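Local coordinates for BIFUNCTIONAL PROTEIN Proline utilization A (PutA) (Corynebacterium freiburgense, PDB 5UX5), which catalyses both steps of proline oxidation to glutamate, pairing an FAD-dependent proline dehydrogenase with an NAD-dependent aldehyde dehydrogenase in one polypeptide, at residues Ser677-Glu685 and Tyr1029-Val1038. Numbering follows the deposited sequence.
Sequences SLFRGWKPE and YEWAALNGSV. With NAD (nicotinamide-adenine-dinucleotide), chain F.
R680 and A1033 meet where two nearly antiparallel helices pack, 673-682 of the Rossmann-type NAD-binding part of the aldehyde dehydrogenase and 1026-1035 in the C-terminal part of the chain, their local axes 8.2 Å apart and at 164°. The arginine shows how one long side chain can bridge such a pair. Its CB rests on A1033 CB at 3.6 Å. The chain then runs straight through CG and CD and bends at chi3 (75°), bringing NE past A1033 CA and laying one guanidinium face over the A1032-A1033 backbone. At the tip, NH1 and NH2 converge end-on, and both donate bent hydrogen bonds to the one acceptor S1037 O, just beyond G1036, whose positive phi follows the helix. F679 and W682, on the same helix, bring their ring edges to the NAD adenine. Farther along, P684 CB packs on Y1029 CB, and E685 CG sits over the centre of the Y1029 ring in a CH-pi contact, while Y1029 OH is hydrogen-bonded to D1041 OD2. The fork on S1037 is nearly flat: S1037 O lies 2.7 Å from R680 NH1 and 2.8 Å from R680 NH2, only 2° out of the guanidinium plane.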
loop_
_atom_site.group_PDB
_atom_site.type_symbol
_atom_site.label_atom_id
_atom_site.label_comp_id
_atom_site.label_asym_id
_atom_site.label_seq_id
_atom_site.Cartn_x
_atom_site.Cartn_y
_atom_site.Cartn_z
ATOM N N SER A 677 -18.011 16.129 20.788
ATOM C CA SER A 677 -18.552 16.643 22.053
ATOM C C SER A 677 -19.574 17.744 21.809
ATOM O O SER A 677 -20.585 17.840 22.522
ATOM C CB SER A 677 -17.446 17.150 22.982
ATOM O OG SER A 677 -16.308 17.565 22.260
ATOM N N LEU A 678 -19.338 18.570 20.791
ATOM C CA LEU A 678 -20.283 19.626 20.450
ATOM C C LEU A 678 -21.650 19.047 20.111
ATOM O O LEU A 678 -22.656 19.397 20.736
ATOM C CB LEU A 678 -19.736 20.425 19.271
ATOM C CG LEU A 678 -20.595 21.588 18.800
ATOM C CD1 LEU A 678 -20.459 22.743 19.747
ATOM C CD2 LEU A 678 -20.166 21.962 17.411
ATOM N N PHE A 679 -21.694 18.140 19.123
ATOM C CA PHE A 679 -22.952 17.536 18.692
ATOM C C PHE A 679 -23.669 16.898 19.867
ATOM O O PHE A 679 -24.861 17.138 20.100
ATOM C CB PHE A 679 -22.699 16.475 17.610
ATOM C CG PHE A 679 -22.225 17.020 16.267
ATOM C CD1 PHE A 679 -22.065 18.378 16.049
ATOM C CD2 PHE A 679 -21.941 16.145 15.222
ATOM C CE1 PHE A 679 -21.640 18.861 14.795
ATOM C CE2 PHE A 679 -21.526 16.610 13.976
ATOM C CZ PHE A 679 -21.373 17.974 13.758
ATOM N N ARG A 680 -22.940 16.094 20.640
ATOM C CA ARG A 680 -23.575 15.338 21.710
ATOM C C ARG A 680 -24.113 16.274 22.786
ATOM O O ARG A 680 -25.188 16.033 23.335
ATOM C CB ARG A 680 -22.581 14.324 22.286
ATOM C CG ARG A 680 -22.066 13.274 21.308
ATOM C CD ARG A 680 -21.081 12.371 22.006
ATOM N NE ARG A 680 -21.718 11.413 22.914
ATOM C CZ ARG A 680 -21.061 10.599 23.739
ATOM N NH1 ARG A 680 -19.738 10.637 23.819
ATOM N NH2 ARG A 680 -21.730 9.740 24.491
ATOM N N GLY A 681 -23.410 17.372 23.061
ATOM C CA GLY A 681 -23.941 18.379 23.966
ATOM C C GLY A 681 -25.352 18.816 23.624
ATOM O O GLY A 681 -26.139 19.132 24.515
ATOM N N TRP A 682 -25.679 18.881 22.329
ATOM C CA TRP A 682 -27.010 19.286 21.879
ATOM C C TRP A 682 -28.071 18.220 22.102
ATOM O O TRP A 682 -29.267 18.539 22.042
ATOM C CB TRP A 682 -27.017 19.610 20.394
ATOM C CG TRP A 682 -26.117 20.698 20.010
ATOM C CD1 TRP A 682 -25.714 21.710 20.789
ATOM C CD2 TRP A 682 -25.496 20.885 18.732
ATOM N NE1 TRP A 682 -24.879 22.540 20.090
ATOM C CE2 TRP A 682 -24.727 22.058 18.820
ATOM C CE3 TRP A 682 -25.511 20.170 17.523
ATOM C CZ2 TRP A 682 -23.968 22.542 17.755
ATOM C CZ3 TRP A 682 -24.766 20.645 16.463
ATOM C CH2 TRP A 682 -24.001 21.827 16.587
ATOM N N LYS A 683 -27.673 16.964 22.321
ATOM C CA LYS A 683 -28.617 15.866 22.542
ATOM C C LYS A 683 -27.854 14.707 23.178
ATOM O O LYS A 683 -27.481 13.748 22.484
ATOM C CB LYS A 683 -29.292 15.458 21.223
ATOM C CG LYS A 683 -30.102 14.165 21.225
ATOM C CD LYS A 683 -30.757 13.933 19.847
ATOM C CE LYS A 683 -31.182 12.467 19.655
ATOM N NZ LYS A 683 -31.740 12.243 18.288
ATOM N N PRO A 684 -27.555 14.796 24.483
ATOM C CA PRO A 684 -26.573 13.866 25.085
ATOM C C PRO A 684 -26.960 12.397 25.025
ATOM O O PRO A 684 -26.080 11.548 25.206
ATOM C CB PRO A 684 -26.411 14.371 26.526
ATOM C CG PRO A 684 -26.908 15.789 26.516
ATOM C CD PRO A 684 -27.862 15.947 25.355
ATOM N N GLU A 685 -28.216 12.048 24.773
ATOM C CA GLU A 685 -28.542 10.624 24.708
ATOM C C GLU A 685 -28.321 10.024 23.326
ATOM O O GLU A 685 -28.541 8.820 23.148
ATOM C CB GLU A 685 -30.005 10.373 25.132
ATOM C CG GLU A 685 -30.272 10.688 26.607
ATOM C CD GLU A 685 -31.660 10.252 27.097
ATOM O OE1 GLU A 685 -32.218 9.224 26.634
ATOM O OE2 GLU A 685 -32.218 10.985 27.925
ATOM N N TYR A 1029 -24.946 11.164 31.245
ATOM C CA TYR A 1029 -24.937 11.402 29.801
ATOM C C TYR A 1029 -24.192 12.696 29.462
ATOM O O TYR A 1029 -23.372 12.730 28.538
ATOM C CB TYR A 1029 -26.367 11.464 29.256
ATOM C CG TYR A 1029 -27.094 10.149 29.065
ATOM C CD1 TYR A 1029 -26.687 9.231 28.097
ATOM C CD2 TYR A 1029 -28.219 9.828 29.843
ATOM C CE1 TYR A 1029 -27.374 8.024 27.906
ATOM C CE2 TYR A 1029 -28.904 8.620 29.669
ATOM C CZ TYR A 1029 -28.472 7.730 28.697
ATOM O OH TYR A 1029 -29.133 6.545 28.503
ATOM N N GLU A 1030 -24.470 13.777 30.205
ATOM C CA GLU A 1030 -23.844 15.071 29.919
ATOM C C GLU A 1030 -22.350 15.021 30.129
ATOM O O GLU A 1030 -21.588 15.672 29.399
ATOM C CB GLU A 1030 -24.425 16.165 30.795
ATOM C CG GLU A 1030 -25.798 16.602 30.405
ATOM C CD GLU A 1030 -26.474 17.423 31.495
ATOM O OE1 GLU A 1030 -25.956 17.443 32.637
ATOM O OE2 GLU A 1030 -27.509 18.062 31.204
ATOM N N TRP A 1031 -21.909 14.281 31.140
ATOM C CA TRP A 1031 -20.477 14.187 31.361
ATOM C C TRP A 1031 -19.829 13.326 30.300
ATOM O O TRP A 1031 -18.755 13.665 29.803
ATOM C CB TRP A 1031 -20.179 13.643 32.746
ATOM C CG TRP A 1031 -20.495 14.611 33.838
ATOM C CD1 TRP A 1031 -21.150 15.801 33.716
ATOM C CD2 TRP A 1031 -20.142 14.481 35.218
ATOM N NE1 TRP A 1031 -21.241 16.418 34.942
ATOM C CE2 TRP A 1031 -20.623 15.630 35.881
ATOM C CE3 TRP A 1031 -19.469 13.504 35.959
ATOM C CZ2 TRP A 1031 -20.447 15.829 37.251
ATOM C CZ3 TRP A 1031 -19.291 13.702 37.309
ATOM C CH2 TRP A 1031 -19.779 14.856 37.945
ATOM N N ALA A 1032 -20.493 12.231 29.913
ATOM C CA ALA A 1032 -19.979 11.368 28.850
ATOM C C ALA A 1032 -19.804 12.135 27.550
ATOM O O ALA A 1032 -18.873 11.862 26.788
ATOM C CB ALA A 1032 -20.894 10.160 28.632
ATOM N N ALA A 1033 -20.712 13.077 27.263
ATOM C CA ALA A 1033 -20.611 13.854 26.033
ATOM C C ALA A 1033 -19.417 14.788 26.062
ATOM O O ALA A 1033 -18.811 15.041 25.015
ATOM C CB ALA A 1033 -21.884 14.653 25.790
ATOM N N LEU A 1034 -19.043 15.271 27.251
ATOM C CA LEU A 1034 -17.888 16.151 27.372
ATOM C C LEU A 1034 -16.579 15.394 27.199
ATOM O O LEU A 1034 -15.665 15.893 26.544
ATOM C CB LEU A 1034 -17.907 16.847 28.721
ATOM C CG LEU A 1034 -18.960 17.939 28.848
ATOM C CD1 LEU A 1034 -19.125 18.352 30.305
ATOM C CD2 LEU A 1034 -18.554 19.089 27.993
ATOM N N ASN A 1035 -16.453 14.195 27.769
ATOM C CA ASN A 1035 -15.183 13.491 27.719
ATOM C C ASN A 1035 -15.196 12.273 26.799
ATOM O O ASN A 1035 -14.329 11.401 26.926
ATOM C CB ASN A 1035 -14.717 13.110 29.126
ATOM C CG ASN A 1035 -15.565 12.029 29.791
ATOM O OD1 ASN A 1035 -16.330 11.305 29.148
ATOM N ND2 ASN A 1035 -15.415 11.912 31.104
ATOM N N GLY A 1036 -16.151 12.201 25.870
ATOM C CA GLY A 1036 -16.174 11.155 24.852
ATOM C C GLY A 1036 -16.390 9.718 25.316
ATOM O O GLY A 1036 -15.982 8.787 24.611
ATOM N N SER A 1037 -17.011 9.508 26.475
ATOM C CA SER A 1037 -17.411 8.179 26.914
ATOM C C SER A 1037 -18.753 7.792 26.275
ATOM O O SER A 1037 -19.423 8.600 25.622
ATOM C CB SER A 1037 -17.509 8.135 28.440
ATOM O OG SER A 1037 -16.312 8.558 29.065
ATOM N N VAL A 1038 -19.159 6.542 26.468
ATOM C CA VAL A 1038 -20.380 6.041 25.851
ATOM C C VAL A 1038 -21.220 5.306 26.891
ATOM O O VAL A 1038 -20.741 4.397 27.578
ATOM C CB VAL A 1038 -20.069 5.142 24.628
ATOM C CG1 VAL A 1038 -19.191 3.974 25.009
ATOM C CG2 VAL A 1038 -21.351 4.657 23.985
HETATM P PA NAD F . -15.045 18.923 11.891
HETATM O O1A NAD F . -14.807 17.895 13.051
HETATM O O2A NAD F . -15.198 20.365 12.480
HETATM O O5B NAD F . -16.385 18.587 11.140
HETATM C C5B NAD F . -16.556 17.449 10.331
HETATM C C4B NAD F . -17.978 17.412 9.772
HETATM O O4B NAD F . -18.976 17.827 10.711
HETATM C C3B NAD F . -18.108 18.250 8.538
HETATM O O3B NAD F . -19.057 17.739 7.671
HETATM C C2B NAD F . -18.525 19.510 9.184
HETATM O O2B NAD F . -18.974 20.488 8.313
HETATM C C1B NAD F . -19.531 19.013 10.172
HETATM N N9A NAD F . -19.832 19.997 11.205
HETATM C C8A NAD F . -18.955 20.526 12.134
HETATM N N7A NAD F . -19.603 21.410 12.921
HETATM C C5A NAD F . -20.949 21.494 12.535
HETATM C C6A NAD F . -22.062 22.203 12.977
HETATM N N6A NAD F . -21.996 23.138 14.073
HETATM N N1A NAD F . -23.244 22.026 12.363
HETATM C C2A NAD F . -23.385 21.172 11.316
HETATM N N3A NAD F . -22.321 20.455 10.860
HETATM C C4A NAD F . -21.110 20.592 11.440
HETATM O O3 NAD F . -13.817 18.739 10.883
HETATM P PN NAD F . -13.018 19.851 10.037
HETATM O O1N NAD F . -13.394 21.284 10.353
HETATM O O2N NAD F . -13.422 19.698 8.600
HETATM O O5D NAD F . -11.459 19.558 10.312
HETATM C C5D NAD F . -11.007 19.633 11.657
HETATM C C4D NAD F . -9.867 18.694 12.062
HETATM O O4D NAD F . -10.149 17.317 11.982
HETATM C C3D NAD F . -8.581 18.805 11.320
HETATM O O3D NAD F . -7.923 20.009 11.472
HETATM C C2D NAD F . -7.856 17.731 12.030
HETATM O O2D NAD F . -7.141 18.277 13.082
HETATM C C1D NAD F . -8.938 16.761 12.447
#